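Local structure of uncharacterized protein Sortase B (Clostridium perfringens, 5YFK) at residues T149-S154 and D193-N198; F57-E62 and K137-Y142; N103-I108 and K168-N173. The protein probably acts as a sortase B cysteine transpeptidase, cleaving a sorting signal through a thioester intermediate and attaching the substrate protein to the cell wall. The protein carries 1 engineered substitution. All coordinates share one frame; numbering follows the deposited sequence.

Contact 1: residues T149-S154 and D193-N198; sequences TFEIFS and DGIDLN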
loop_
_atom_site.group_PDB
_atom_site.type_symbol
_atom_site.label_atom_id
_atom_site.label_comp_id
_atom_site.label_asym_id
_atom_site.label_seq_id
_atom_site.Cartn_x
_atom_site.Cartn_y
_atom_site.Cartn_z
ATOM N N THR A 149 -2.429 12.005 -1.623
ATOM C CA THR A 149 -1.932 11.457 -2.880
ATOM C C THR A 149 -0.418 11.237 -2.828
ATOM O O THR A 149 0.311 12.085 -2.348
ATOM C CB THR A 149 -2.251 12.406 -4.042
ATOM O OG1 THR A 149 -3.653 12.693 -4.041
ATOM C CG2 THR A 149 -1.856 11.777 -5.377
ATOM N N PHE A 150 0.020 10.088 -3.336
ATOM C CA PHE A 150 1.441 9.716 -3.406
ATOM C C PHE A 150 1.839 9.395 -4.853
ATOM O O PHE A 150 1.058 8.797 -5.603
ATOM C CB PHE A 150 1.669 8.476 -2.539
ATOM C CG PHE A 150 1.531 8.741 -1.066
ATOM C CD1 PHE A 150 0.277 8.812 -0.486
ATOM C CD2 PHE A 150 2.645 8.719 -0.240
ATOM C CE1 PHE A 150 0.152 9.015 0.889
ATOM C CE2 PHE A 150 2.538 9.070 1.102
ATOM C CZ PHE A 150 1.277 9.225 1.662
ATOM N N GLU A 151 2.948 9.963 -5.323
ATOM C CA GLU A 151 3.362 9.704 -6.684
ATOM C C GLU A 151 4.471 8.656 -6.708
ATOM O O GLU A 151 5.436 8.765 -5.988
ATOM C CB GLU A 151 3.853 10.967 -7.384
ATOM C CG GLU A 151 4.089 10.730 -8.854
ATOM C CD GLU A 151 4.591 11.958 -9.590
ATOM O OE1 GLU A 151 4.454 13.072 -9.049
ATOM O OE2 GLU A 151 4.890 11.809 -10.794
ATOM N N ILE A 152 4.224 7.589 -7.453
ATOM C CA ILE A 152 5.137 6.444 -7.548
ATOM C C ILE A 152 6.399 6.883 -8.238
ATOM O O ILE A 152 6.329 7.477 -9.328
ATOM C CB ILE A 152 4.509 5.309 -8.376
ATOM C CG1 ILE A 152 3.338 4.715 -7.594
ATOM C CG2 ILE A 152 5.558 4.243 -8.680
ATOM C CD1 ILE A 152 2.436 3.823 -8.414
ATOM N N PHE A 153 7.533 6.602 -7.612
ATOM C CA PHE A 153 8.848 6.976 -8.167
ATOM C C PHE A 153 9.785 5.762 -8.322
ATOM O O PHE A 153 10.867 5.865 -8.904
ATOM C CB PHE A 153 9.494 8.108 -7.344
ATOM C CG PHE A 153 9.899 7.720 -5.956
ATOM C CD1 PHE A 153 11.115 7.107 -5.723
ATOM C CD2 PHE A 153 8.976 7.801 -4.903
ATOM C CE1 PHE A 153 11.442 6.635 -4.466
ATOM C CE2 PHE A 153 9.343 7.445 -3.621
ATOM C CZ PHE A 153 10.608 6.915 -3.389
ATOM N N SER A 154 9.440 4.663 -7.667
ATOM C CA SER A 154 10.301 3.462 -7.725
ATOM C C SER A 154 9.469 2.210 -7.903
ATOM O O SER A 154 8.490 2.011 -7.198
ATOM C CB SER A 154 11.148 3.327 -6.469
ATOM O OG SER A 154 11.984 2.173 -6.558
ATOM N N ASP A 193 10.712 11.506 -13.683
ATOM C CA ASP A 193 11.319 12.809 -13.874
ATOM C C ASP A 193 10.648 13.861 -12.997
ATOM O O ASP A 193 9.421 13.900 -12.892
ATOM C CB ASP A 193 11.205 13.235 -15.342
ATOM C CG ASP A 193 12.019 12.362 -16.274
ATOM O OD1 ASP A 193 12.955 11.672 -15.811
ATOM O OD2 ASP A 193 11.798 12.466 -17.498
ATOM N N GLY A 194 11.463 14.709 -12.370
ATOM C CA GLY A 194 10.981 15.947 -11.748
ATOM C C GLY A 194 10.285 15.729 -10.410
ATOM O O GLY A 194 9.551 16.590 -9.934
ATOM N N ILE A 195 10.535 14.584 -9.794
ATOM C CA ILE A 195 9.805 14.171 -8.591
ATOM C C ILE A 195 10.371 14.850 -7.327
ATOM O O ILE A 195 9.770 14.776 -6.257
ATOM C CB ILE A 195 9.833 12.630 -8.436
ATOM C CG1 ILE A 195 8.681 12.147 -7.553
ATOM C CG2 ILE A 195 11.152 12.153 -7.854
ATOM C CD1 ILE A 195 7.634 11.368 -8.308
ATOM N N ASP A 196 11.458 15.609 -7.490
ATOM C CA ASP A 196 12.145 16.279 -6.365
ATOM C C ASP A 196 12.106 15.427 -5.081
ATOM O O ASP A 196 11.721 15.918 -4.015
ATOM C CB ASP A 196 11.481 17.634 -6.122
ATOM C CG ASP A 196 12.280 18.548 -5.197
ATOM O OD1 ASP A 196 13.480 18.308 -4.983
ATOM O OD2 ASP A 196 11.646 19.417 -4.557
ATOM N N LEU A 197 12.720 14.253 -5.123
ATOM C CA LEU A 197 12.718 13.383 -3.968
ATOM C C LEU A 197 13.737 13.931 -2.964
ATOM O O LEU A 197 14.884 14.257 -3.333
ATOM C CB LEU A 197 13.074 11.945 -4.360
ATOM C CG LEU A 197 12.889 10.907 -3.247
ATOM C CD1 LEU A 197 11.443 10.808 -2.796
ATOM C CD2 LEU A 197 13.431 9.533 -3.650
ATOM N N ASN A 198 13.297 14.101 -1.725
ATOM C CA ASN A 198 14.132 14.736 -0.703
ATOM C C ASN A 198 13.716 14.389 0.724
ATOM O O ASN A 198 12.650 13.839 0.965
ATOM C CB ASN A 198 14.156 16.251 -0.927
ATOM C CG ASN A 198 12.898 16.944 -0.443
ATOM O OD1 ASN A 198 12.803 17.323 0.727
ATOM N ND2 ASN A 198 11.961 17.172 -1.335
#

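Contact 2: residues F57-E62 and K137-Y142; sequences FWIKVE and KYVTLY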
loop_
_atom_site.group_PDB
_atom_site.type_symbol
_atom_site.label_atom_id
_atom_site.label_comp_id
_atom_site.label_asym_id
_atom_site.label_seq_id
_atom_site.Cartn_x
_atom_site.Cartn_y
_atom_site.Cartn_z
ATOM N N PHE A 57 -6.951 2.916 7.102
ATOM C CA PHE A 57 -7.172 3.814 5.983
ATOM C C PHE A 57 -7.636 3.047 4.745
ATOM O O PHE A 57 -7.593 1.810 4.708
ATOM C CB PHE A 57 -5.892 4.636 5.664
ATOM C CG PHE A 57 -4.663 3.800 5.423
ATOM C CD1 PHE A 57 -4.302 3.436 4.139
ATOM C CD2 PHE A 57 -3.768 3.551 6.456
ATOM C CE1 PHE A 57 -3.158 2.678 3.909
ATOM C CE2 PHE A 57 -2.567 2.882 6.219
ATOM C CZ PHE A 57 -2.245 2.477 4.926
ATOM N N TRP A 58 -8.020 3.790 3.713
ATOM C CA TRP A 58 -8.395 3.197 2.443
ATOM C C TRP A 58 -7.280 3.466 1.407
ATOM O O TRP A 58 -6.640 4.520 1.414
ATOM C CB TRP A 58 -9.729 3.778 1.952
ATOM C CG TRP A 58 -10.340 2.972 0.828
ATOM C CD1 TRP A 58 -9.958 2.963 -0.482
ATOM C CD2 TRP A 58 -11.321 1.943 0.961
ATOM N NE1 TRP A 58 -10.688 2.048 -1.180
ATOM C CE2 TRP A 58 -11.448 1.325 -0.299
ATOM C CE3 TRP A 58 -12.034 1.425 2.046
ATOM C CZ2 TRP A 58 -12.392 0.364 -0.548
ATOM C CZ3 TRP A 58 -12.972 0.452 1.806
ATOM C CH2 TRP A 58 -13.134 -0.088 0.517
ATOM N N ILE A 59 -7.031 2.488 0.562
ATOM C CA ILE A 59 -6.053 2.644 -0.521
ATOM C C ILE A 59 -6.733 2.391 -1.867
ATOM O O ILE A 59 -7.422 1.386 -2.065
ATOM C CB ILE A 59 -4.853 1.681 -0.319
ATOM C CG1 ILE A 59 -3.758 1.934 -1.352
ATOM C CG2 ILE A 59 -5.276 0.237 -0.351
ATOM C CD1 ILE A 59 -2.439 1.243 -1.024
ATOM N N LYS A 60 -6.381 3.233 -2.830
ATOM C CA LYS A 60 -6.761 3.039 -4.196
ATOM C C LYS A 60 -5.587 3.353 -5.098
ATOM O O LYS A 60 -4.998 4.439 -5.010
ATOM C CB LYS A 60 -7.960 3.940 -4.542
ATOM C CG LYS A 60 -8.363 3.919 -6.021
ATOM C CD LYS A 60 -8.888 2.565 -6.448
ATOM C CE LYS A 60 -8.630 2.271 -7.921
ATOM N NZ LYS A 60 -8.727 0.810 -8.194
ATOM N N VAL A 61 -5.351 2.475 -6.063
ATOM C CA VAL A 61 -4.227 2.664 -6.985
ATOM C C VAL A 61 -4.720 2.864 -8.397
ATOM O O VAL A 61 -5.464 2.056 -8.952
ATOM C CB VAL A 61 -3.188 1.533 -6.922
ATOM C CG1 VAL A 61 -2.062 1.776 -7.939
ATOM C CG2 VAL A 61 -2.603 1.437 -5.516
ATOM N N GLU A 62 -4.338 4.009 -8.946
ATOM C CA GLU A 62 -4.832 4.462 -10.229
ATOM C C GLU A 62 -4.533 3.418 -11.269
ATOM O O GLU A 62 -3.449 2.822 -11.278
ATOM C CB GLU A 62 -4.123 5.777 -10.598
ATOM C CG GLU A 62 -4.206 6.180 -12.059
ATOM C CD GLU A 62 -3.478 7.502 -12.352
ATOM O OE1 GLU A 62 -2.345 7.694 -11.860
ATOM O OE2 GLU A 62 -3.995 8.309 -13.155
ATOM N N LYS A 137 0.506 7.007 -12.208
ATOM C CA LYS A 137 1.488 7.671 -11.358
ATOM C C LYS A 137 1.089 7.592 -9.866
ATOM O O LYS A 137 1.922 7.847 -8.999
ATOM C CB LYS A 137 1.626 9.142 -11.772
ATOM C CG LYS A 137 2.332 9.366 -13.099
ATOM C CD LYS A 137 2.497 10.861 -13.348
ATOM C CE LYS A 137 2.996 11.136 -14.754
ATOM N NZ LYS A 137 3.146 12.600 -14.975
ATOM N N TYR A 138 -0.207 7.519 -9.587
ATOM C CA TYR A 138 -0.714 7.952 -8.270
ATOM C C TYR A 138 -1.335 6.845 -7.461
ATOM O O TYR A 138 -2.047 5.987 -7.991
ATOM C CB TYR A 138 -1.727 9.072 -8.402
ATOM C CG TYR A 138 -1.171 10.247 -9.133
ATOM C CD1 TYR A 138 -0.090 10.959 -8.629
ATOM C CD2 TYR A 138 -1.681 10.601 -10.369
ATOM C CE1 TYR A 138 0.462 12.001 -9.335
ATOM C CE2 TYR A 138 -1.079 11.596 -11.118
ATOM C CZ TYR A 138 -0.054 12.326 -10.570
ATOM O OH TYR A 138 0.532 13.312 -11.321
ATOM N N VAL A 139 -1.041 6.897 -6.164
ATOM C CA VAL A 139 -1.734 6.116 -5.134
ATOM C C VAL A 139 -2.466 7.098 -4.209
ATOM O O VAL A 139 -1.914 8.113 -3.756
ATOM C CB VAL A 139 -0.739 5.268 -4.322
ATOM C CG1 VAL A 139 -1.428 4.399 -3.283
ATOM C CG2 VAL A 139 0.112 4.420 -5.228
ATOM N N THR A 140 -3.752 6.867 -4.042
ATOM C CA THR A 140 -4.570 7.663 -3.138
ATOM C C THR A 140 -4.860 6.934 -1.822
ATOM O O THR A 140 -5.202 5.758 -1.832
ATOM C CB THR A 140 -5.891 8.026 -3.842
ATOM O OG1 THR A 140 -5.597 8.465 -5.173
ATOM C CG2 THR A 140 -6.597 9.163 -3.109
ATOM N N LEU A 141 -4.630 7.607 -0.701
ATOM C CA LEU A 141 -5.089 7.101 0.607
ATOM C C LEU A 141 -6.205 7.959 1.159
ATOM O O LEU A 141 -6.231 9.155 0.942
ATOM C CB LEU A 141 -3.947 7.071 1.628
ATOM C CG LEU A 141 -2.685 6.327 1.209
ATOM C CD1 LEU A 141 -1.650 6.329 2.321
ATOM C CD2 LEU A 141 -3.006 4.915 0.711
ATOM N N TYR A 142 -7.045 7.362 1.993
ATOM C CA TYR A 142 -7.976 8.144 2.793
ATOM C C TYR A 142 -7.887 7.730 4.231
ATOM O O TYR A 142 -8.050 6.554 4.527
ATOM C CB TYR A 142 -9.399 7.935 2.307
ATOM C CG TYR A 142 -10.348 8.951 2.890
ATOM C CD1 TYR A 142 -10.933 8.756 4.139
ATOM C CD2 TYR A 142 -10.741 10.051 2.152
ATOM C CE1 TYR A 142 -11.876 9.665 4.631
ATOM C CE2 TYR A 142 -11.610 10.985 2.666
ATOM C CZ TYR A 142 -12.186 10.774 3.898
ATOM O OH TYR A 142 -13.113 11.681 4.344
HETATM O O HOH W 1 -4.850 6.824 -7.263
#

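Contact 3: residues N103-I108 and K168-N173; sequences NDDSNI and KTKFSN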
loop_
_atom_site.group_PDB
_atom_site.type_symbol
_atom_site.label_atom_id
_atom_site.label_comp_id
_atom_site.label_asym_id
_atom_site.label_seq_id
_atom_site.Cartn_x
_atom_site.Cartn_y
_atom_site.Cartn_z
ATOM N N ASN A 103 1.044 8.096 12.672
ATOM C CA ASN A 103 1.154 9.534 12.958
ATOM C C ASN A 103 2.548 10.086 12.728
ATOM O O ASN A 103 2.705 11.254 12.359
ATOM C CB ASN A 103 0.725 9.825 14.394
ATOM C CG ASN A 103 -0.747 9.545 14.623
ATOM O OD1 ASN A 103 -1.596 9.929 13.816
ATOM N ND2 ASN A 103 -1.040 8.752 15.644
ATOM N N ASP A 104 3.554 9.237 12.950
ATOM C CA ASP A 104 4.942 9.687 13.002
ATOM C C ASP A 104 5.797 9.256 11.823
ATOM O O ASP A 104 6.690 10.015 11.382
ATOM C CB ASP A 104 5.603 9.233 14.302
ATOM C CG ASP A 104 4.863 9.720 15.540
ATOM O OD1 ASP A 104 4.002 10.623 15.427
ATOM O OD2 ASP A 104 5.210 9.239 16.638
ATOM N N ASP A 105 5.630 8.019 11.367
ATOM C CA ASP A 105 6.667 7.406 10.532
ATOM C C ASP A 105 6.765 8.068 9.133
ATOM O O ASP A 105 5.752 8.439 8.532
ATOM C CB ASP A 105 6.407 5.906 10.400
ATOM C CG ASP A 105 6.641 5.143 11.697
ATOM O OD1 ASP A 105 7.155 5.736 12.682
ATOM O OD2 ASP A 105 6.252 3.958 11.737
ATOM N N SER A 106 7.981 8.175 8.601
ATOM C CA SER A 106 8.173 8.755 7.260
ATOM C C SER A 106 7.927 7.742 6.114
ATOM O O SER A 106 7.777 8.140 4.958
ATOM C CB SER A 106 9.564 9.399 7.145
ATOM O OG SER A 106 9.519 10.748 7.597
ATOM N N ASN A 107 7.884 6.449 6.435
ATOM C CA ASN A 107 7.577 5.404 5.423
ATOM C C ASN A 107 6.432 4.556 5.933
ATOM O O ASN A 107 6.572 3.880 6.944
ATOM C CB ASN A 107 8.786 4.522 5.175
ATOM C CG ASN A 107 8.587 3.536 4.035
ATOM O OD1 ASN A 107 7.631 3.637 3.238
ATOM N ND2 ASN A 107 9.516 2.593 3.925
ATOM N N ILE A 108 5.310 4.626 5.239
ATOM C CA ILE A 108 4.157 3.785 5.534
ATOM C C ILE A 108 4.293 2.539 4.659
ATOM O O ILE A 108 4.347 2.627 3.431
ATOM C CB ILE A 108 2.859 4.526 5.222
ATOM C CG1 ILE A 108 2.804 5.835 6.028
ATOM C CG2 ILE A 108 1.651 3.620 5.503
ATOM C CD1 ILE A 108 1.799 6.848 5.523
ATOM N N LYS A 168 12.532 -0.159 5.994
ATOM C CA LYS A 168 12.563 0.505 7.299
ATOM C C LYS A 168 11.371 1.465 7.390
ATOM O O LYS A 168 11.030 2.120 6.391
ATOM C CB LYS A 168 13.839 1.343 7.440
ATOM C CG LYS A 168 15.145 0.557 7.447
ATOM C CD LYS A 168 16.328 1.488 7.209
ATOM C CE LYS A 168 16.604 2.385 8.418
ATOM N NZ LYS A 168 17.778 3.291 8.217
ATOM N N THR A 169 10.787 1.572 8.590
ATOM C CA THR A 169 9.749 2.567 8.904
ATOM C C THR A 169 10.255 3.690 9.829
ATOM O O THR A 169 9.663 4.764 9.897
ATOM C CB THR A 169 8.542 1.908 9.588
ATOM O OG1 THR A 169 8.971 1.197 10.760
ATOM C CG2 THR A 169 7.844 0.891 8.639
ATOM N N LYS A 170 11.425 3.479 10.407
ATOM C CA LYS A 170 11.945 4.306 11.472
ATOM C C LYS A 170 13.309 4.754 11.012
ATOM O O LYS A 170 14.086 3.931 10.555
ATOM C CB LYS A 170 12.120 3.491 12.761
ATOM C CG LYS A 170 10.829 2.939 13.345
ATOM C CD LYS A 170 9.894 4.071 13.755
ATOM C CE LYS A 170 8.716 3.585 14.596
ATOM N NZ LYS A 170 7.692 2.871 13.785
ATOM N N PHE A 171 13.618 6.041 11.188
ATOM C CA PHE A 171 14.944 6.555 10.844
ATOM C C PHE A 171 15.648 7.290 11.998
ATOM O O PHE A 171 15.019 8.030 12.743
ATOM C CB PHE A 171 14.841 7.443 9.614
ATOM C CG PHE A 171 14.316 6.718 8.407
ATOM C CD1 PHE A 171 15.152 5.919 7.668
ATOM C CD2 PHE A 171 12.943 6.632 8.181
ATOM C CE1 PHE A 171 14.654 5.132 6.642
ATOM C CE2 PHE A 171 12.432 5.833 7.175
ATOM C CZ PHE A 171 13.286 5.039 6.437
ATOM N N SER A 172 16.957 7.076 12.139
ATOM C CA SER A 172 17.719 7.759 13.191
ATOM C C SER A 172 17.594 9.267 13.001
ATOM O O SER A 172 16.933 9.945 13.785
ATOM C CB SER A 172 19.193 7.343 13.148
ATOM O OG SER A 172 19.356 5.989 13.552
ATOM N N ASN A 173 18.001 9.722 11.822
ATOM C CA ASN A 173 18.104 11.146 11.527
ATOM C C ASN A 173 17.820 11.387 10.061
ATOM O O ASN A 173 17.631 10.434 9.307
ATOM C CB ASN A 173 19.504 11.667 11.874
ATOM C CG ASN A 173 20.614 10.809 11.290
ATOM O OD1 ASN A 173 20.641 10.544 10.094
ATOM N ND2 ASN A 173 21.593 10.464 12.118
HETATM O O HOH W 2 10.144 7.243 10.245
#

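Contact 1: residues T149-S154 and D193-N198
F153 and L197 meet through their first torsions. In F153, CG sits between the backbone N and the carbonyl carbon (chi1 68°), which stands the ring up beside the loop 193-198. In L197, CG is swung to the far side from its backbone N (chi1 -171°), and both methyls reach the ring. L197 CD1 lies over one face, offset toward the rim, and is 4.2 Å from the F153 ring centroid. This is a CH-pi contact, 17° off the ring normal. The other methyl, L197 CD2, touches F153 CE1 at 3.6 Å. The two side chains cross at about a right angle.

I195 packs beside L197, on the side chains of E151 and F153. Its CD1 reaches between them, packing on F153 CB at 3.9 Å and on E151 CD at 3.4 Å. E151 is extended and runs past I195 in the opposite direction, so the methyl lies against the aliphatic part and the carboxylate carbon.

N198 ND2 donates to D196 O at 3.0 Å within the loop. K223 NZ, from strand 216-225, donates to I195 O and ties the loop to the sheet. R192, just before 193-198 in the same loop, donates through NE to I152 O.

F153 and S154 both face V221 of strand 216-225, which makes a classic beta bulge. The bulge lies where F153 turns to the loop. The arrangement joins strand 146-159 of the sortase barrel to the long connection, with its helix 174-186, that leads to strand 203-210. A helix in this connection is characteristic of class B sortases.

Contact 2: residues F57-E62 and K137-Y142
The E62 carboxylate and the Y138 ring lie side by side, their planes 26° apart. E62 OE1 comes within 3.3 Å of Y138 CD2, at an oblique position. One face of the Y138 ring has K137 CB over its centre, 3.6 Å above the plane. At the other end of the contact, the F57 ring meets L141 obliquely, with F57 CE1 3.9 Å from L141 CD2.

These groups flank an antiparallel pairing of strands 55-61 and 138-143, which closes the sortase beta-barrel. The strand directions are 163° apart. W58 with Y142 and K60 with T140 are hydrogen-bonded pairs. I59 with L141 and V61 with V139 are non-hydrogen-bonded pairs. K60 N donates to T140 O at 3.0 Å. E62 N carries the pattern on to Y138 O.

The face bearing I59, V61, V139 and L141 is apolar and buried. I59 and L141 point the same way, and I59 CG1 packs on L141 CD2 at 3.7 Å. On the other face, W58 and Y142 pack against helix 35-51 and P25, while K60 and T140 are partly exposed. There W58 NE1 bonds D67, and K60 NZ bonds T64 O and I66 O.

E62 follows the strand end. Its side chain, with CG anti to the backbone N (chi1 163°), reaches across to the start of strand 138-143. Its OE1 accepts Y138 N nearly head-on at 3.1 Å, and accepts K137 N at 3.0 Å from above the carboxylate plane. A water donates to K60 O and, weakly, to Y138 O, and is also bonded to T140 OG1 at 2.8 Å.

Contact 3: residues N103-I108 and K168-N173
D105 and K170 form a salt bridge. K170 NZ donates to D105 OD2 at 2.7 Å, on the syn side and 23° out of the carboxylate plane. Its bond to D105 OD1, at 3.1 Å, is weak. The lysine CB points away from the segment 103-108, but the chain bends at chi2 and chi4 and brings the ammonium back to the oxygens of the carboxylate. K170 NZ has a further acceptor in E99 O. D105 OD2 is shared more widely, for it also accepts from N101 N and from N100 ND2. These donors fix the rotation of the carboxylate and would be expected to favour its charged form. D105 O is bonded by R202.

N107 uses both ends of its amide. N107 ND2 donates to K168 O at 2.9 Å, with an N-H...O angle of 153°. The donor is tilted 25° from the carbonyl plane. N107 OD1 is bonded to T205 OG1 on the neighbouring strand 203-210. The side chain thus ties the loop to the sheet. N107 O accepts from N100 ND2.

One water links the backbones. It accepts from S106 N at 2.9 Å. It also lies unusually close to T169 O, to which it appears to donate.

The remaining contacts are van der Waals. The T169 CG2 methyl lies 3.7 Å from the carbonyl N107 O. N107 CB sits at the edge of the F171 ring, near its plane, 4.4 Å from F171 CE2. The ring also meets Y177 and Y180 of helix 174-186. N173 caps the start of that helix through OD1, which accepts D176 N.

The arrangement packs the turn leading into strand 107-111 of the sortase barrel against the N-capped entry to helix 174-186, the helix carried by the class B connection.

All three contacts reach the one mixed sheet of the sortase domain. Contacts 1 and 2 have centres about 15 Å apart and touch, because strands 138-143 and 146-159 are consecutive neighbours. F150 N lies 2.8 Å from V139 O, a probable hydrogen bond. Contact 3 is about 17 Å from contact 1 and 19 Å from contact 2, centre to centre. It touches contact 2 where F57 CZ packs on I108 CG2. Along the chain, contact 2 closes before contact 1 opens, and contact 3 crosses both. Contact 2 joins the end strands of the sheet. Contacts 3 and 1 fasten the connection before and after helix 174-186.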